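Local coordinates for cupin type-2 domain-containing protein (Klebsiella pneumoniae subsp. pneumoniae MGH 78578, PDB 3H8U), which is of unknown function but, as a cupin with a double-stranded beta-helix fold, probably binds a metal ion, at residues 55-60 with 116-121; 37-42 with 110-115; 71-76 with 95-100. One frame throughout, in Å; residues are numbered along the deposited sequence. Where two conformers were deposited one is given.

Interaction 1: residues 55-60 with 116-121. With SO4 (sulfate ion), chain C.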
ATOM      1  N   HIS A  55     -10.867   2.516 -15.349  1.00 29.15           N
ATOM      2  CA  HIS A  55     -11.994   2.922 -14.552  1.00 28.81           C
ATOM      3  C   HIS A  55     -11.668   4.196 -13.772  1.00 28.81           C
ATOM      4  O   HIS A  55     -10.518   4.619 -13.670  1.00 28.47           O
ATOM      5  CB  HIS A  55     -12.441   1.787 -13.601  1.00 28.73           C
ATOM      6  CG  HIS A  55     -11.407   1.326 -12.614  1.00 29.93           C
ATOM      7  ND1 HIS A  55     -10.282   0.597 -12.971  1.00 30.91           N
ATOM      8  CD2 HIS A  55     -11.373   1.419 -11.263  1.00 31.45           C
ATOM      9  CE1 HIS A  55      -9.591   0.300 -11.886  1.00 32.43           C
ATOM     10  NE2 HIS A  55     -10.246   0.755 -10.832  1.00 31.36           N
ATOM     11  N   VAL A  56     -12.736   4.799 -13.259  1.00 28.63           N
ATOM     12  CA  VAL A  56     -12.634   5.987 -12.435  0.50 28.89           C
ATOM     13  C   VAL A  56     -13.466   5.808 -11.145  1.00 28.93           C
ATOM     14  O   VAL A  56     -14.563   5.250 -11.180  1.00 28.75           O
ATOM     15  CB  VAL A  56     -13.087   7.243 -13.263  0.50 28.93           C
ATOM     16  CG1 VAL A  56     -14.463   7.031 -13.885  0.50 30.58           C
ATOM     17  CG2 VAL A  56     -13.055   8.512 -12.417  0.50 29.82           C
ATOM     18  N   HIS A  57     -12.939   6.276 -10.019  1.00 27.89           N
ATOM     19  CA  HIS A  57     -13.704   6.371  -8.789  1.00 29.10           C
ATOM     20  C   HIS A  57     -14.024   7.866  -8.689  1.00 29.57           C
ATOM     21  O   HIS A  57     -13.112   8.666  -8.465  1.00 29.09           O
ATOM     22  CB  HIS A  57     -12.903   5.979  -7.535  1.00 29.09           C
ATOM     23  CG  HIS A  57     -12.437   4.561  -7.518  1.00 29.29           C
ATOM     24  ND1 HIS A  57     -11.178   4.202  -7.935  1.00 31.38           N
ATOM     25  CD2 HIS A  57     -13.025   3.430  -7.077  1.00 30.44           C
ATOM     26  CE1 HIS A  57     -11.035   2.897  -7.813  1.00 30.93           C
ATOM     27  NE2 HIS A  57     -12.144   2.405  -7.290  1.00 32.92           N
ATOM     28  N   PRO A  58     -15.304   8.247  -8.858  1.00 29.24           N
ATOM     29  CA  PRO A  58     -15.701   9.658  -8.755  1.00 29.31           C
ATOM     30  C   PRO A  58     -15.373  10.323  -7.414  1.00 29.20           C
ATOM     31  O   PRO A  58     -15.157  11.547  -7.348  1.00 29.14           O
ATOM     32  CB  PRO A  58     -17.201   9.585  -8.941  1.00 29.18           C
ATOM     33  CG  PRO A  58     -17.389   8.423  -9.805  1.00 30.04           C
ATOM     34  CD  PRO A  58     -16.448   7.421  -9.252  1.00 29.23           C
ATOM     35  N   HIS A  59     -15.362   9.513  -6.372  1.00 29.09           N
ATOM     36  CA  HIS A  59     -15.195   9.992  -5.011  1.00 30.01           C
ATOM     37  C   HIS A  59     -14.234   9.160  -4.172  1.00 30.25           C
ATOM     38  O   HIS A  59     -14.404   9.057  -2.966  1.00 32.17           O
ATOM     39  CB  HIS A  59     -16.582  10.078  -4.343  1.00 29.66           C
ATOM     40  CG  HIS A  59     -17.496  11.073  -4.990  1.00 30.13           C
ATOM     41  ND1 HIS A  59     -18.697  10.714  -5.571  1.00 30.97           N
ATOM     42  CD2 HIS A  59     -17.338  12.394  -5.240  1.00 30.05           C
ATOM     43  CE1 HIS A  59     -19.258  11.780  -6.111  1.00 28.91           C
ATOM     44  NE2 HIS A  59     -18.461  12.816  -5.920  1.00 31.32           N
ATOM     45  N   GLY A  60     -13.198   8.608  -4.797  1.00 30.24           N
ATOM     46  CA  GLY A  60     -12.177   7.860  -4.068  1.00 29.42           C
ATOM     47  C   GLY A  60     -10.845   7.957  -4.744  1.00 29.90           C
ATOM     48  O   GLY A  60     -10.777   8.264  -5.946  1.00 30.35           O
ATOM     49  N   GLY A 116     -13.626   3.419   1.757  1.00 33.77           N
ATOM     50  CA  GLY A 116     -13.851   2.018   1.521  1.00 35.17           C
ATOM     51  C   GLY A 116     -15.042   1.751   0.632  1.00 36.57           C
ATOM     52  O   GLY A 116     -15.029   0.763  -0.117  1.00 38.20           O
ATOM     53  N   ASN A 117     -16.021   2.642   0.663  1.00 36.96           N
ATOM     54  CA  ASN A 117     -17.236   2.471  -0.139  1.00 38.99           C
ATOM     55  C   ASN A 117     -17.240   3.242  -1.467  1.00 38.27           C
ATOM     56  O   ASN A 117     -18.288   3.390  -2.084  1.00 39.11           O
ATOM     57  CB  ASN A 117     -18.492   2.809   0.691  1.00 39.57           C
ATOM     58  CG  ASN A 117     -18.745   4.312   0.838  1.00 43.26           C
ATOM     59  OD1 ASN A 117     -17.955   5.168   0.388  1.00 48.87           O
ATOM     60  ND2 ASN A 117     -19.875   4.643   1.482  1.00 45.66           N
ATOM     61  N   ALA A 118     -16.080   3.738  -1.896  1.00 37.38           N
ATOM     62  CA  ALA A 118     -16.003   4.483  -3.152  1.00 36.53           C
ATOM     63  C   ALA A 118     -16.403   3.581  -4.314  1.00 36.46           C
ATOM     64  O   ALA A 118     -15.809   2.505  -4.540  1.00 37.06           O
ATOM     65  CB  ALA A 118     -14.608   5.054  -3.379  1.00 36.93           C
ATOM     66  N   GLY A 119     -17.412   4.033  -5.050  1.00 35.23           N
ATOM     67  CA  GLY A 119     -17.862   3.346  -6.247  1.00 35.46           C
ATOM     68  C   GLY A 119     -16.970   3.661  -7.429  1.00 34.68           C
ATOM     69  O   GLY A 119     -16.107   4.528  -7.347  1.00 35.11           O
ATOM     70  N   PHE A 120     -17.175   2.952  -8.523  1.00 34.33           N
ATOM     71  CA  PHE A 120     -16.388   3.193  -9.714  1.00 34.32           C
ATOM     72  C   PHE A 120     -17.235   3.053 -10.953  1.00 32.75           C
ATOM     73  O   PHE A 120     -18.345   2.485 -10.916  1.00 32.31           O
ATOM     74  CB  PHE A 120     -15.190   2.237  -9.784  1.00 36.33           C
ATOM     75  CG  PHE A 120     -15.564   0.835 -10.186  1.00 37.41           C
ATOM     76  CD1 PHE A 120     -15.589   0.477 -11.518  1.00 38.27           C
ATOM     77  CD2 PHE A 120     -15.927  -0.098  -9.230  1.00 41.67           C
ATOM     78  CE1 PHE A 120     -15.960  -0.790 -11.924  1.00 40.21           C
ATOM     79  CE2 PHE A 120     -16.313  -1.386  -9.603  1.00 41.35           C
ATOM     80  CZ  PHE A 120     -16.328  -1.737 -10.960  1.00 41.58           C
ATOM     81  N   ALA A 121     -16.706   3.581 -12.051  1.00 31.55           N
ATOM     82  CA  ALA A 121     -17.310   3.430 -13.362  1.00 30.20           C
ATOM     83  C   ALA A 121     -16.203   3.049 -14.313  1.00 29.64           C
ATOM     84  O   ALA A 121     -15.111   3.583 -14.212  1.00 28.36           O
ATOM     85  CB  ALA A 121     -17.942   4.727 -13.801  1.00 30.91           C
TER
HETATM   86  S   SO4 C 208     -19.486   7.141  -4.902  1.00 70.04           S
HETATM   87  O1  SO4 C 208     -19.469   8.262  -5.847  1.00 71.58           O
HETATM   88  O2  SO4 C 208     -20.413   7.414  -3.804  1.00 71.22           O
HETATM   89  O3  SO4 C 208     -19.929   5.937  -5.613  1.00 71.18           O
HETATM   90  O4  SO4 C 208     -18.150   6.964  -4.339  1.00 70.18           O
HETATM   91  O   HOH W   1     -16.139   6.863  -5.981  1.00 19.96           O
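Val-56 and Ala-121 hold the firm end of this contact. They form an antiparallel hydrogen-bonded pair: Val-56 N gives its hydrogen to Ala-121 O at 2.8 Å, and Ala-121 N returns the bond to Val-56 O at 2.9 Å. The same carbonyl is also touched by a backbone C-H, with Phe-120 CA 3.1 Å from Val-56 O. Next to it the His-57 ring is held close to the incoming chain. Gly-119 O lies at the ring's edge near its plane, 3.3 Å from His-57 CD2, and Phe-120 CB reaches the same CD2 obliquely at 3.7 Å. Further along, the methyl of Ala-118 settles on the bare backbone of Gly-60, CB to CA 3.8 Å.

The strand 51-56 side of this contact carries the His-x-His of the first cupin sequence motif, and strand 121-122 borders it at the edge of the sheet. The rings of His-55 and His-57 both meet His-97 and touch Asp-62, a grouping consistent with the metal site of cupins; His-55 ND1 is bonded to Ala-53 O.

The outer side is looser. Phe-120 is exposed; with CG between its backbone N and carbonyl carbon (chi1 76°), its ring lies across His-55, the two planes at 77°, and CD1 brushes the histidine's CB. Beyond the Val-56/Ala-121 pair no direct hydrogen bond joins the two segments; from Gly-119 to His-59 a water and a sulfate, probably from the crystallisation liquor, bridge them. Water 1 accepts from His-59 N and donates to Gly-119 O and to sulfate O4. His-59 turns its ring edge to the anion, ND1 donating to sulfate O1 at 2.6 Å, while Gly-119 N donates to sulfate O4 at 3.1 Å.

Interaction 2: residues 37-42 with 110-115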
ATOM      1  N   ASN A  37     -14.669   0.705   6.387  1.00 28.79           N
ATOM      2  CA  ASN A  37     -15.209   1.995   5.954  1.00 29.84           C
ATOM      3  C   ASN A  37     -14.138   2.907   5.392  1.00 29.39           C
ATOM      4  O   ASN A  37     -14.404   3.693   4.465  1.00 28.62           O
ATOM      5  CB  ASN A  37     -15.944   2.684   7.108  1.00 30.83           C
ATOM      6  CG  ASN A  37     -17.235   1.988   7.454  1.00 33.55           C
ATOM      7  OD1 ASN A  37     -17.895   1.421   6.574  1.00 39.59           O
ATOM      8  ND2 ASN A  37     -17.592   1.993   8.715  1.00 36.39           N
ATOM      9  N   ASP A  38     -12.929   2.773   5.924  1.00 28.98           N
ATOM     10  CA  ASP A  38     -11.839   3.716   5.631  1.00 29.17           C
ATOM     11  C   ASP A  38     -11.067   3.344   4.351  1.00 28.65           C
ATOM     12  O   ASP A  38     -10.506   4.198   3.678  1.00 28.54           O
ATOM     13  CB  ASP A  38     -10.860   3.775   6.823  1.00 29.78           C
ATOM     14  CG  ASP A  38     -11.517   4.255   8.108  1.00 30.20           C
ATOM     15  OD1 ASP A  38     -12.150   5.326   8.113  1.00 30.58           O
ATOM     16  OD2 ASP A  38     -11.423   3.520   9.103  1.00 32.75           O
ATOM     17  N   SER A  39     -11.016   2.056   4.018  1.00 28.19           N
ATOM     18  CA  SER A  39     -10.322   1.592   2.810  1.00 28.02           C
ATOM     19  C   SER A  39     -10.767   0.181   2.434  1.00 28.09           C
ATOM     20  O   SER A  39     -11.220  -0.608   3.267  1.00 27.31           O
ATOM     21  CB  SER A  39      -8.796   1.512   3.005  1.00 29.10           C
ATOM     22  OG  SER A  39      -8.219   2.791   3.326  1.00 30.58           O
ATOM     23  N   VAL A  40     -10.561  -0.124   1.167  1.00 28.66           N
ATOM     24  CA  VAL A  40     -10.620  -1.493   0.674  0.50 28.67           C
ATOM     25  C   VAL A  40      -9.223  -1.829   0.126  1.00 28.74           C
ATOM     26  O   VAL A  40      -8.671  -1.077  -0.682  1.00 29.24           O
ATOM     27  CB  VAL A  40     -11.721  -1.646  -0.397  0.50 28.75           C
ATOM     28  CG1 VAL A  40     -11.658  -3.016  -1.053  0.50 29.66           C
ATOM     29  CG2 VAL A  40     -13.108  -1.428   0.209  0.50 29.36           C
ATOM     30  N   VAL A  41      -8.650  -2.929   0.596  1.00 29.45           N
ATOM     31  CA  VAL A  41      -7.302  -3.329   0.256  1.00 29.85           C
ATOM     32  C   VAL A  41      -7.447  -4.613  -0.553  1.00 29.91           C
ATOM     33  O   VAL A  41      -8.094  -5.594  -0.075  1.00 29.85           O
ATOM     34  CB  VAL A  41      -6.454  -3.592   1.540  1.00 30.17           C
ATOM     35  CG1 VAL A  41      -5.049  -4.109   1.184  1.00 30.60           C
ATOM     36  CG2 VAL A  41      -6.364  -2.336   2.405  1.00 30.09           C
ATOM     37  N   VAL A  42      -6.883  -4.595  -1.773  1.00 29.86           N
ATOM     38  CA  VAL A  42      -7.023  -5.670  -2.764  1.00 29.62           C
ATOM     39  C   VAL A  42      -5.627  -6.033  -3.318  1.00 29.89           C
ATOM     40  O   VAL A  42      -4.774  -5.168  -3.496  1.00 30.99           O
ATOM     41  CB  VAL A  42      -7.955  -5.227  -3.949  1.00 30.65           C
ATOM     42  CG1 VAL A  42      -7.989  -6.253  -5.074  1.00 31.10           C
ATOM     43  CG2 VAL A  42      -9.360  -4.951  -3.419  1.00 32.79           C
ATOM     44  N   VAL A 110      -0.693  -4.074  -4.742  1.00 28.95           N
ATOM     45  CA  VAL A 110      -1.632  -3.896  -3.672  1.00 29.87           C
ATOM     46  C   VAL A 110      -2.309  -2.567  -3.957  1.00 29.53           C
ATOM     47  O   VAL A 110      -1.657  -1.524  -4.010  1.00 29.99           O
ATOM     48  CB  VAL A 110      -0.932  -3.851  -2.316  1.00 30.06           C
ATOM     49  CG1 VAL A 110      -1.967  -3.465  -1.185  1.00 31.36           C
ATOM     50  CG2 VAL A 110      -0.246  -5.184  -2.035  1.00 28.36           C
ATOM     51  N   SER A 111      -3.626  -2.632  -4.094  1.00 29.68           N
ATOM     52  CA  SER A 111      -4.482  -1.468  -4.242  1.00 29.81           C
ATOM     53  C   SER A 111      -5.180  -1.091  -2.926  1.00 29.90           C
ATOM     54  O   SER A 111      -5.831  -1.948  -2.303  1.00 28.79           O
ATOM     55  CB  SER A 111      -5.561  -1.763  -5.287  1.00 30.55           C
ATOM     56  OG  SER A 111      -6.618  -0.830  -5.205  1.00 30.65           O
ATOM     57  N   VAL A 112      -5.063   0.188  -2.551  1.00 29.91           N
ATOM     58  CA  VAL A 112      -5.801   0.736  -1.427  1.00 30.08           C
ATOM     59  C   VAL A 112      -6.726   1.830  -1.968  1.00 29.42           C
ATOM     60  O   VAL A 112      -6.250   2.890  -2.362  1.00 30.26           O
ATOM     61  CB  VAL A 112      -4.871   1.296  -0.334  1.00 29.22           C
ATOM     62  CG1 VAL A 112      -5.714   1.821   0.893  1.00 31.36           C
ATOM     63  CG2 VAL A 112      -3.846   0.236   0.096  1.00 29.60           C
ATOM     64  N   VAL A 113      -8.029   1.538  -1.977  1.00 29.14           N
ATOM     65  CA  VAL A 113      -9.053   2.507  -2.376  1.00 29.21           C
ATOM     66  C   VAL A 113      -9.641   3.152  -1.138  1.00 29.07           C
ATOM     67  O   VAL A 113     -10.023   2.439  -0.202  1.00 29.36           O
ATOM     68  CB  VAL A 113     -10.157   1.821  -3.192  1.00 28.91           C
ATOM     69  CG1 VAL A 113     -11.338   2.753  -3.442  1.00 28.79           C
ATOM     70  CG2 VAL A 113      -9.566   1.343  -4.534  1.00 30.43           C
ATOM     71  N   ALA A 114      -9.697   4.483  -1.128  1.00 28.09           N
ATOM     72  CA  ALA A 114     -10.224   5.221   0.017  1.00 28.00           C
ATOM     73  C   ALA A 114     -11.135   6.338  -0.473  1.00 28.38           C
ATOM     74  O   ALA A 114     -10.764   7.070  -1.403  1.00 28.57           O
ATOM     75  CB  ALA A 114      -9.083   5.804   0.855  1.00 28.02           C
ATOM     76  N   PRO A 115     -12.333   6.472   0.128  1.00 30.00           N
ATOM     77  CA  PRO A 115     -12.937   5.661   1.197  1.00 30.74           C
ATOM     78  C   PRO A 115     -13.303   4.249   0.778  1.00 31.40           C
ATOM     79  O   PRO A 115     -13.302   3.930  -0.391  1.00 31.77           O
ATOM     80  CB  PRO A 115     -14.215   6.439   1.569  1.00 31.51           C
ATOM     81  CG  PRO A 115     -14.143   7.666   0.910  1.00 31.72           C
ATOM     82  CD  PRO A 115     -13.216   7.591  -0.238  1.00 29.59           C
TER
HETATM   83  O   HOH W   2      -8.755  -1.658  -3.604  1.00 26.23           O
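Val-40 to Val-42 and Ser-111 to Val-113 pair inside one of the two sheets of the cupin double-stranded beta-helix, their strands antiparallel with axes at 165°. Four backbone bonds join them in two reciprocal pairs, Val-40 with Val-113 and Val-42 with Ser-111. Val-40 N to Val-113 O is 3.0 Å and Ser-111 N to Val-42 O is 2.8 Å. Between them Val-41 and Val-112 form the non-hydrogen-bonded pair.

Side chains alternate between the two faces. On the face of Val-41, the valine's CG1 stands anti to its backbone N (chi1 176°), which sets it against Val-110 across the strands, Val-41 CG1 to Val-110 CG1 3.9 Å. Ser-39 joins the same face: its OG lies 3.6 Å from Val-112 CG1, an apolar neighbour, and finds its acceptor in its own chain, Asp-38 O at 2.7 Å, approached from above the carbonyl plane. That oxygen is touched from the other strand by the Ala-114 methyl, CB to O 3.5 Å. Beyond this point a cis peptide introduces Pro-115, and its CB rests near Asn-37 O.

On the face of Val-40 and Val-113, water 2 ties the strands together by donating to Val-40 O at 3.0 Å and to Ser-111 OG at 2.8 Å. The serine hydroxyl is also bonded to Asp-62, and Val-113 touches His-57, so this face looks toward the histidine cluster.

The opposite face meets the second subunit here: Ser-39 and Ala-114 both pack on its Ala-114. Within the sheet, strand 40-46 is flanked by 31-35 through Val-41, which bonds to Val-33 and Leu-34, while Val-110 and Val-112 on strand 107-114 bond to Thr-65 and Thr-63 of strand 61-68.

Interaction 3: residues 71-76 with 95-100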
ATOM      1  N   ALA A  71       4.352  -2.798 -15.818  1.00 31.72           N
ATOM      2  CA  ALA A  71       3.107  -2.577 -16.532  1.00 31.44           C
ATOM      3  C   ALA A  71       3.102  -1.223 -17.217  1.00 31.10           C
ATOM      4  O   ALA A  71       3.865  -0.325 -16.853  1.00 30.31           O
ATOM      5  CB  ALA A  71       1.912  -2.672 -15.590  1.00 30.74           C
ATOM      6  N   GLU A  72       2.239  -1.123 -18.221  1.00 30.37           N
ATOM      7  CA  GLU A  72       1.845   0.143 -18.816  1.00 31.44           C
ATOM      8  C   GLU A  72       0.670   0.641 -18.014  1.00 31.55           C
ATOM      9  O   GLU A  72      -0.362   0.006 -18.027  1.00 32.80           O
ATOM     10  CB  GLU A  72       1.267  -0.066 -20.187  1.00 32.31           C
ATOM     11  CG  GLU A  72       2.136  -0.486 -21.276  1.00 35.50           C
ATOM     12  CD  GLU A  72       1.279  -0.804 -22.536  1.00 41.43           C
ATOM     13  OE1 GLU A  72       0.051  -0.426 -22.653  1.00 44.72           O
ATOM     14  OE2 GLU A  72       1.840  -1.468 -23.398  1.00 46.08           O
ATOM     15  N   TYR A  73       0.821   1.776 -17.345  1.00 30.62           N
ATOM     16  CA  TYR A  73      -0.244   2.342 -16.522  1.00 30.42           C
ATOM     17  C   TYR A  73      -1.022   3.313 -17.410  1.00 30.75           C
ATOM     18  O   TYR A  73      -0.453   4.266 -17.909  1.00 30.53           O
ATOM     19  CB  TYR A  73       0.399   3.073 -15.345  1.00 30.12           C
ATOM     20  CG  TYR A  73      -0.566   3.642 -14.342  1.00 29.66           C
ATOM     21  CD1 TYR A  73      -1.349   2.816 -13.551  1.00 28.15           C
ATOM     22  CD2 TYR A  73      -0.680   5.035 -14.163  1.00 29.68           C
ATOM     23  CE1 TYR A  73      -2.216   3.360 -12.563  1.00 29.77           C
ATOM     24  CE2 TYR A  73      -1.533   5.555 -13.212  1.00 30.47           C
ATOM     25  CZ  TYR A  73      -2.294   4.731 -12.420  1.00 29.59           C
ATOM     26  OH  TYR A  73      -3.151   5.307 -11.484  1.00 30.74           O
ATOM     27  N   HIS A  74      -2.282   3.004 -17.698  1.00 30.51           N
ATOM     28  CA  HIS A  74      -3.140   3.896 -18.496  1.00 30.84           C
ATOM     29  C   HIS A  74      -3.745   4.991 -17.621  1.00 30.13           C
ATOM     30  O   HIS A  74      -4.366   4.709 -16.608  1.00 29.32           O
ATOM     31  CB  HIS A  74      -4.284   3.113 -19.145  1.00 30.92           C
ATOM     32  CG  HIS A  74      -5.143   3.941 -20.070  1.00 32.88           C
ATOM     33  ND1 HIS A  74      -6.510   3.775 -20.160  1.00 35.36           N
ATOM     34  CD2 HIS A  74      -4.830   4.941 -20.940  1.00 31.98           C
ATOM     35  CE1 HIS A  74      -6.997   4.625 -21.044  1.00 34.81           C
ATOM     36  NE2 HIS A  74      -6.004   5.363 -21.509  1.00 32.43           N
ATOM     37  N   GLN A  75      -3.579   6.238 -18.047  1.00 29.78           N
ATOM     38  CA  GLN A  75      -4.014   7.414 -17.275  1.00 29.94           C
ATOM     39  C   GLN A  75      -5.250   8.066 -17.891  1.00 29.66           C
ATOM     40  O   GLN A  75      -5.622   9.168 -17.479  1.00 30.30           O
ATOM     41  CB  GLN A  75      -2.862   8.441 -17.192  1.00 28.91           C
ATOM     42  CG  GLN A  75      -1.578   7.850 -16.543  1.00 29.27           C
ATOM     43  CD  GLN A  75      -0.563   8.884 -16.082  1.00 30.56           C
ATOM     44  OE1 GLN A  75      -0.726  10.092 -16.321  1.00 33.84           O
ATOM     45  NE2 GLN A  75       0.497   8.422 -15.447  1.00 31.32           N
ATOM     46  N   GLY A  76      -5.883   7.381 -18.851  1.00 29.41           N
ATOM     47  CA  GLY A  76      -7.011   7.920 -19.601  1.00 29.66           C
ATOM     48  C   GLY A  76      -6.542   8.508 -20.934  1.00 29.99           C
ATOM     49  O   GLY A  76      -5.390   8.931 -21.050  1.00 28.03           O
ATOM     50  N   GLN A  95      -9.877  10.576 -11.842  1.00 29.61           N
ATOM     51  CA  GLN A  95      -8.755  10.210 -12.694  1.00 29.29           C
ATOM     52  C   GLN A  95      -8.905   8.780 -13.224  1.00 29.02           C
ATOM     53  O   GLN A  95      -8.975   7.826 -12.462  1.00 28.71           O
ATOM     54  CB  GLN A  95      -7.424  10.403 -11.956  1.00 29.25           C
ATOM     55  CG  GLN A  95      -7.069  11.848 -11.721  1.00 29.38           C
ATOM     56  CD  GLN A  95      -5.622  12.041 -11.276  1.00 28.51           C
ATOM     57  OE1 GLN A  95      -5.072  11.219 -10.521  1.00 28.79           O
ATOM     58  NE2 GLN A  95      -5.034  13.165 -11.676  1.00 27.18           N
ATOM     59  N   VAL A  96      -8.922   8.640 -14.550  1.00 28.10           N
ATOM     60  CA  VAL A  96      -8.978   7.326 -15.169  1.00 28.70           C
ATOM     61  C   VAL A  96      -7.683   6.562 -14.905  1.00 28.78           C
ATOM     62  O   VAL A  96      -6.576   7.136 -14.986  1.00 28.21           O
ATOM     63  CB  VAL A  96      -9.215   7.417 -16.704  1.00 28.65           C
ATOM     64  CG1 VAL A  96      -9.233   6.014 -17.329  1.00 30.04           C
ATOM     65  CG2 VAL A  96     -10.521   8.110 -17.007  1.00 29.69           C
ATOM     66  N   HIS A  97      -7.807   5.282 -14.561  1.00 27.73           N
ATOM     67  CA  HIS A  97      -6.638   4.429 -14.380  1.00 29.00           C
ATOM     68  C   HIS A  97      -6.951   2.960 -14.694  1.00 28.85           C
ATOM     69  O   HIS A  97      -8.048   2.442 -14.413  1.00 29.39           O
ATOM     70  CB  HIS A  97      -6.054   4.565 -12.956  1.00 30.49           C
ATOM     71  CG  HIS A  97      -6.985   4.147 -11.862  1.00 30.51           C
ATOM     72  ND1 HIS A  97      -8.212   4.757 -11.655  1.00 31.14           N
ATOM     73  CD2 HIS A  97      -6.849   3.228 -10.870  1.00 31.10           C
ATOM     74  CE1 HIS A  97      -8.800   4.189 -10.610  1.00 32.21           C
ATOM     75  NE2 HIS A  97      -7.995   3.260 -10.126  1.00 32.65           N
ATOM     76  N   GLY A  98      -5.963   2.316 -15.282  1.00 29.21           N
ATOM     77  CA  GLY A  98      -6.012   0.912 -15.683  1.00 29.94           C
ATOM     78  C   GLY A  98      -4.578   0.481 -15.968  1.00 30.62           C
ATOM     79  O   GLY A  98      -3.648   1.306 -15.882  1.00 30.46           O
ATOM     80  N   ALA A  99      -4.365  -0.788 -16.324  1.00 30.80           N
ATOM     81  CA  ALA A  99      -3.005  -1.215 -16.661  1.00 30.51           C
ATOM     82  C   ALA A  99      -2.966  -2.427 -17.580  1.00 30.93           C
ATOM     83  O   ALA A  99      -3.949  -3.143 -17.676  1.00 30.98           O
ATOM     84  CB  ALA A  99      -2.207  -1.466 -15.393  1.00 30.77           C
HETATM   85  N   MSE A 100      -1.842  -2.611 -18.282  1.00 30.59           N
HETATM   86  CA  MSE A 100      -1.548  -3.856 -18.985  1.00 31.29           C
HETATM   87  C   MSE A 100      -0.163  -4.334 -18.547  1.00 29.62           C
HETATM   88  O   MSE A 100       0.786  -3.525 -18.562  1.00 29.77           O
HETATM   89  CB  MSE A 100      -1.580  -3.679 -20.515  1.00 30.49           C
HETATM   90  CG  MSE A 100      -1.693  -5.071 -21.221  1.00 34.15           C
HETATM   91 SE   MSE A 100      -0.834  -5.159 -22.866  0.75 36.75          SE
HETATM   92  CE  MSE A 100       0.854  -4.638 -22.203  1.00 36.36           C
TER
HETATM   93  O   HOH W   3      -7.848  10.616 -16.251  1.00 17.87           O
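Tyr-73 lies across His-97, on two antiparallel strands of the cupin double-stranded beta-helix, 70-74 and 97-101, the second of which carries the histidine of the second cupin sequence motif. Tyr-73 CG stands anti to the backbone N (chi1 -176°), swinging the ring across the neighbouring strand: CD1 passes 3.6 Å from Gly-98 O, and OH comes 3.3 Å from His-97 CB. On the opposite face of the sheet, Glu-72 and Met-100, a selenomethionine, run side by side, pointing the same way, with Glu-72 OE2 3.5 Å from the methyl CE of Met-100.

The backbone sets this register. Glu-72 and Met-100 exchange two bonds, Glu-72 N to Met-100 O at 2.8 Å being the shorter. His-74 and Gly-98 exchange two more, but less squarely: His-74 N reaches Gly-98 O at 2.8 Å from 44° above the carbonyl plane, and Gly-98 N to His-74 O stretches to 3.2 Å. Past this pair, Val-96 lies directly on the backbone of Gly-76, CB to CA 3.7 Å. Water 3 closes this end, accepting from Val-96 N and donating to Gln-75 O.

A second shell fixes the side chains. The Tyr-73 ring meets Trp-64 edge-to-face, and Arg-13 of the second subunit gives Tyr-73 OH a weak hydrogen bond and Val-96 O a regular one. His-74 ND1 is bonded to Ser-54 OG, and His-97 NE2 to Asp-62 OD2. On the other side of the His-97 imidazole, ND1 donates back to the chain just before it, to Gln-95 O at 3.3 Å, the oxygen lying 23° out of the ring plane.

Interactions 1 and 3 share a sheet, where strands 51-56 and 97-101 are neighbours; interaction 2 belongs to the other sheet. The centres of interactions 1 and 2 lie about 11 Å apart. Those of interactions 1 and 3 are about 15 Å apart, and those of interactions 2 and 3 about 18 Å. The first two pairs touch; interactions 2 and 3 stay about 6 Å apart at their nearest atoms. Along the chain, 71-76 with 95-100 is nested inside the loops closed by both others, while interactions 1 and 2 interleave. This threading brings histidines of two cupin motifs together between the sheets, where cupins commonly bind their metal, and interactions 2 and 3 also touch the second subunit.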